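Local structure of period circadian protein homolog 2 (Mus musculus, 3GDI) at residues N23-S35 and L39-F49. The protein is a circadian clock protein that probably acts in transcriptional regulation through protein interactions of its tandem PAS domains. Numbering follows the deposited sequence.
Sequences NADMFAVAVSLVS and LYISNQVASIF
Ala30 and Tyr40 join strand 26-31 to strand 38-41 as the hydrogen-bonded pair of an antiparallel hairpin, the first two strands of the 2-1-5-4-3 PAS-domain sheet. Ala30 N gives a nearly straight bond (169°) to Tyr40 O at 2.7 Å, and two residues along, past the non-hydrogen-bonded pair Val29-Ile41, Ser42 N reaches Ala28 O at 2.6 Å. Ala30 O receives two weak bonds, from Leu39 N and Tyr40 N: a classic beta bulge. The small methyl of Ala30 suits this pairing, for Tyr40 CB lies 3.8 Å from Ala30 CB, while Tyr40 OH makes a weak bond to Glu13. Leu39, within the bulge, lays its branched end along Ser32, whose OG accepts the backbone N-H groups of Val34 (an ST turn) and Ser35 (an ST motif), holding the start of the strand connection. Past the strands, Gln44, extended with CG opposite its backbone N (chi1 -179°), is long enough to bring its amide to the Asn23-Met26 turn; NE2 is modelled 2.9 Å from Asn23 O, though its place is doubtful. On the other face, Val29 CG2 meets Ile41 CG1 at 3.9 Å. Three aliphatic side chains gather round Phe27, bonded through its backbone to Ala148 and set edge-to-face against Phe123: Ile41 CD1 lies 4.1 Å from Phe27 CD2, Val45 CG1 3.6 Å from Phe27 CB, and Ile48 CD1 3.9 Å from Phe27 CD1.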
loop_
_atom_site.group_PDB
_atom_site.type_symbol
_atom_site.label_atom_id
_atom_site.label_comp_id
_atom_site.label_asym_id
_atom_site.label_seq_id
_atom_site.Cartn_x
_atom_site.Cartn_y
_atom_site.Cartn_z
ATOM N N ASN A 23 -30.103 8.237 6.728
ATOM C CA ASN A 23 -29.620 7.148 7.564
ATOM C C ASN A 23 -29.498 7.578 9.016
ATOM O O ASN A 23 -28.985 8.656 9.316
ATOM C CB ASN A 23 -28.254 6.669 7.079
ATOM C CG ASN A 23 -28.277 6.224 5.640
ATOM O OD1 ASN A 23 -28.587 7.008 4.739
ATOM N ND2 ASN A 23 -27.951 4.957 5.408
ATOM N N ALA A 24 -29.971 6.722 9.914
ATOM C CA ALA A 24 -29.902 7.005 11.339
ATOM C C ALA A 24 -28.496 6.698 11.839
ATOM O O ALA A 24 -28.194 6.886 13.019
ATOM C CB ALA A 24 -30.926 6.160 12.094
ATOM N N ASP A 25 -27.640 6.230 10.933
ATOM C CA ASP A 25 -26.269 5.883 11.284
ATOM C C ASP A 25 -25.198 6.747 10.627
ATOM O O ASP A 25 -24.011 6.461 10.756
ATOM C CB ASP A 25 -26.009 4.412 10.959
ATOM C CG ASP A 25 -26.527 3.480 12.033
ATOM O OD1 ASP A 25 -25.925 3.439 13.129
ATOM O OD2 ASP A 25 -27.539 2.796 11.785
ATOM N N MET A 26 -25.604 7.799 9.926
ATOM C CA MET A 26 -24.633 8.679 9.283
ATOM C C MET A 26 -24.450 10.007 10.008
ATOM O O MET A 26 -25.222 10.358 10.899
ATOM C CB MET A 26 -25.029 8.952 7.831
ATOM C CG MET A 26 -24.805 7.774 6.912
ATOM S SD MET A 26 -24.952 8.212 5.169
ATOM C CE MET A 26 -23.255 8.689 4.793
ATOM N N PHE A 27 -23.404 10.731 9.631
ATOM C CA PHE A 27 -23.121 12.034 10.210
ATOM C C PHE A 27 -22.046 12.717 9.388
ATOM O O PHE A 27 -21.270 12.062 8.698
ATOM C CB PHE A 27 -22.687 11.922 11.684
ATOM C CG PHE A 27 -21.278 11.414 11.891
ATOM C CD1 PHE A 27 -21.026 10.055 12.052
ATOM C CD2 PHE A 27 -20.205 12.301 11.961
ATOM C CE1 PHE A 27 -19.727 9.590 12.284
ATOM C CE2 PHE A 27 -18.906 11.843 12.191
ATOM C CZ PHE A 27 -18.668 10.488 12.353
ATOM N N ALA A 28 -22.017 14.040 9.448
ATOM C CA ALA A 28 -21.035 14.810 8.702
ATOM C C ALA A 28 -20.143 15.572 9.668
ATOM O O ALA A 28 -20.549 15.874 10.791
ATOM C CB ALA A 28 -21.735 15.781 7.762
ATOM N N VAL A 29 -18.927 15.874 9.229
ATOM C CA VAL A 29 -17.979 16.601 10.057
ATOM C C VAL A 29 -16.947 17.316 9.193
ATOM O O VAL A 29 -16.432 16.753 8.229
ATOM C CB VAL A 29 -17.253 15.649 11.033
ATOM C CG1 VAL A 29 -16.511 14.577 10.253
ATOM C CG2 VAL A 29 -16.289 16.432 11.904
ATOM N N ALA A 30 -16.669 18.569 9.539
ATOM C CA ALA A 30 -15.691 19.374 8.818
ATOM C C ALA A 30 -14.514 19.521 9.762
ATOM O O ALA A 30 -14.685 19.925 10.907
ATOM C CB ALA A 30 -16.275 20.737 8.479
ATOM N N VAL A 31 -13.321 19.199 9.280
ATOM C CA VAL A 31 -12.127 19.258 10.111
ATOM C C VAL A 31 -11.035 20.151 9.542
ATOM O O VAL A 31 -10.590 19.955 8.413
ATOM C CB VAL A 31 -11.557 17.837 10.313
ATOM C CG1 VAL A 31 -10.248 17.885 11.077
ATOM C CG2 VAL A 31 -12.567 16.991 11.050
ATOM N N SER A 32 -10.600 21.126 10.335
ATOM C CA SER A 32 -9.551 22.041 9.916
ATOM C C SER A 32 -8.357 21.248 9.431
ATOM O O SER A 32 -7.814 20.433 10.170
ATOM C CB SER A 32 -9.116 22.926 11.080
ATOM O OG SER A 32 -7.917 23.618 10.764
ATOM N N LEU A 33 -7.941 21.498 8.195
ATOM C CA LEU A 33 -6.805 20.788 7.624
ATOM C C LEU A 33 -5.495 21.212 8.294
ATOM O O LEU A 33 -4.462 20.565 8.129
ATOM C CB LEU A 33 -6.734 21.044 6.117
ATOM C CG LEU A 33 -5.997 19.982 5.297
ATOM C CD1 LEU A 33 -6.713 18.639 5.426
ATOM C CD2 LEU A 33 -5.938 20.419 3.843
ATOM N N VAL A 34 -5.553 22.297 9.062
ATOM C CA VAL A 34 -4.381 22.817 9.760
ATOM C C VAL A 34 -4.433 22.481 11.253
ATOM O O VAL A 34 -3.457 21.990 11.820
ATOM C CB VAL A 34 -4.280 24.361 9.597
ATOM C CG1 VAL A 34 -3.014 24.878 10.261
ATOM C CG2 VAL A 34 -4.295 24.735 8.117
ATOM N N SER A 35 -5.582 22.741 11.874
ATOM C CA SER A 35 -5.791 22.490 13.303
ATOM C C SER A 35 -6.056 21.031 13.662
ATOM O O SER A 35 -5.432 20.476 14.565
ATOM C CB SER A 35 -6.975 23.319 13.816
ATOM O OG SER A 35 -6.718 24.711 13.754
ATOM N N LEU A 39 -14.387 21.837 13.016
ATOM C CA LEU A 39 -15.021 23.122 12.723
ATOM C C LEU A 39 -16.540 22.955 12.755
ATOM O O LEU A 39 -17.238 23.702 13.437
ATOM C CB LEU A 39 -14.576 23.637 11.349
ATOM C CG LEU A 39 -13.064 23.743 11.111
ATOM C CD1 LEU A 39 -12.795 24.177 9.680
ATOM C CD2 LEU A 39 -12.450 24.725 12.092
ATOM N N TYR A 40 -17.047 21.971 12.016
ATOM C CA TYR A 40 -18.482 21.687 11.975
ATOM C C TYR A 40 -18.747 20.204 12.223
ATOM O O TYR A 40 -18.028 19.345 11.712
ATOM C CB TYR A 40 -19.080 22.087 10.619
ATOM C CG TYR A 40 -20.469 21.521 10.364
ATOM C CD1 TYR A 40 -21.532 21.794 11.231
ATOM C CD2 TYR A 40 -20.715 20.691 9.266
ATOM C CE1 TYR A 40 -22.804 21.250 11.013
ATOM C CE2 TYR A 40 -21.983 20.144 9.039
ATOM C CZ TYR A 40 -23.019 20.426 9.914
ATOM O OH TYR A 40 -24.261 19.873 9.702
ATOM N N ILE A 41 -19.779 19.910 13.010
ATOM C CA ILE A 41 -20.146 18.532 13.317
ATOM C C ILE A 41 -21.658 18.377 13.121
ATOM O O ILE A 41 -22.445 19.171 13.638
ATOM C CB ILE A 41 -19.735 18.155 14.775
ATOM C CG1 ILE A 41 -18.961 16.831 14.779
ATOM C CG2 ILE A 41 -20.958 18.056 15.676
ATOM C CD1 ILE A 41 -19.749 15.631 14.287
ATOM N N SER A 42 -22.054 17.362 12.357
ATOM C CA SER A 42 -23.465 17.107 12.078
ATOM C C SER A 42 -24.199 16.555 13.294
ATOM O O SER A 42 -23.597 15.925 14.165
ATOM C CB SER A 42 -23.600 16.127 10.909
ATOM O OG SER A 42 -24.959 15.839 10.635
ATOM N N ASN A 43 -25.504 16.799 13.349
ATOM C CA ASN A 43 -26.328 16.325 14.455
ATOM C C ASN A 43 -26.480 14.806 14.389
ATOM O O ASN A 43 -25.907 14.158 13.508
ATOM C CB ASN A 43 -27.706 16.987 14.399
ATOM C CG ASN A 43 -27.639 18.486 14.602
ATOM O OD1 ASN A 43 -27.371 18.962 15.706
ATOM N ND2 ASN A 43 -27.876 19.238 13.534
ATOM N N GLN A 44 -27.248 14.247 15.322
ATOM C CA GLN A 44 -27.485 12.805 15.377
ATOM C C GLN A 44 -26.255 12.047 15.876
ATOM O O GLN A 44 -26.329 10.855 16.177
ATOM C CB GLN A 44 -27.901 12.288 13.991
ATOM C CG GLN A 44 -28.203 10.796 13.925
ATOM C CD GLN A 44 -28.725 10.364 12.564
ATOM O OE1 GLN A 44 -29.812 10.767 12.147
ATOM N NE2 GLN A 44 -27.951 9.544 11.864
ATOM N N VAL A 45 -25.125 12.741 15.965
ATOM C CA VAL A 45 -23.892 12.124 16.435
ATOM C C VAL A 45 -24.049 11.585 17.854
ATOM O O VAL A 45 -23.760 10.417 18.116
ATOM C CB VAL A 45 -22.719 13.123 16.407
ATOM C CG1 VAL A 45 -22.203 13.277 14.986
ATOM C CG2 VAL A 45 -23.173 14.467 16.942
ATOM N N ALA A 46 -24.505 12.433 18.770
ATOM C CA ALA A 46 -24.699 12.016 20.155
ATOM C C ALA A 46 -25.734 10.903 20.182
ATOM O O ALA A 46 -25.747 10.075 21.094
ATOM C CB ALA A 46 -25.168 13.191 21.004
ATOM N N SER A 47 -26.600 10.896 19.171
ATOM C CA SER A 47 -27.648 9.889 19.046
ATOM C C SER A 47 -27.042 8.504 18.848
ATOM O O SER A 47 -27.315 7.584 19.620
ATOM C CB SER A 47 -28.561 10.220 17.865
ATOM O OG SER A 47 -29.470 9.164 17.616
ATOM N N ILE A 48 -26.216 8.363 17.814
ATOM C CA ILE A 48 -25.569 7.088 17.527
ATOM C C ILE A 48 -24.457 6.781 18.534
ATOM O O ILE A 48 -23.666 5.859 18.335
ATOM C CB ILE A 48 -24.979 7.064 16.097
ATOM C CG1 ILE A 48 -23.913 8.145 15.945
ATOM C CG2 ILE A 48 -26.083 7.286 15.082
ATOM C CD1 ILE A 48 -23.308 8.201 14.563
ATOM N N PHE A 49 -24.412 7.564 19.613
ATOM C CA PHE A 49 -23.427 7.391 20.680
ATOM C C PHE A 49 -24.047 7.687 22.046
ATOM O O PHE A 49 -25.222 7.407 22.288
ATOM C CB PHE A 49 -22.216 8.311 20.466
ATOM C CG PHE A 49 -21.257 7.829 19.409
ATOM C CD1 PHE A 49 -21.153 8.493 18.189
ATOM C CD2 PHE A 49 -20.451 6.715 19.635
ATOM C CE1 PHE A 49 -20.261 8.054 17.208
ATOM C CE2 PHE A 49 -19.558 6.270 18.663
ATOM C CZ PHE A 49 -19.463 6.941 17.446
#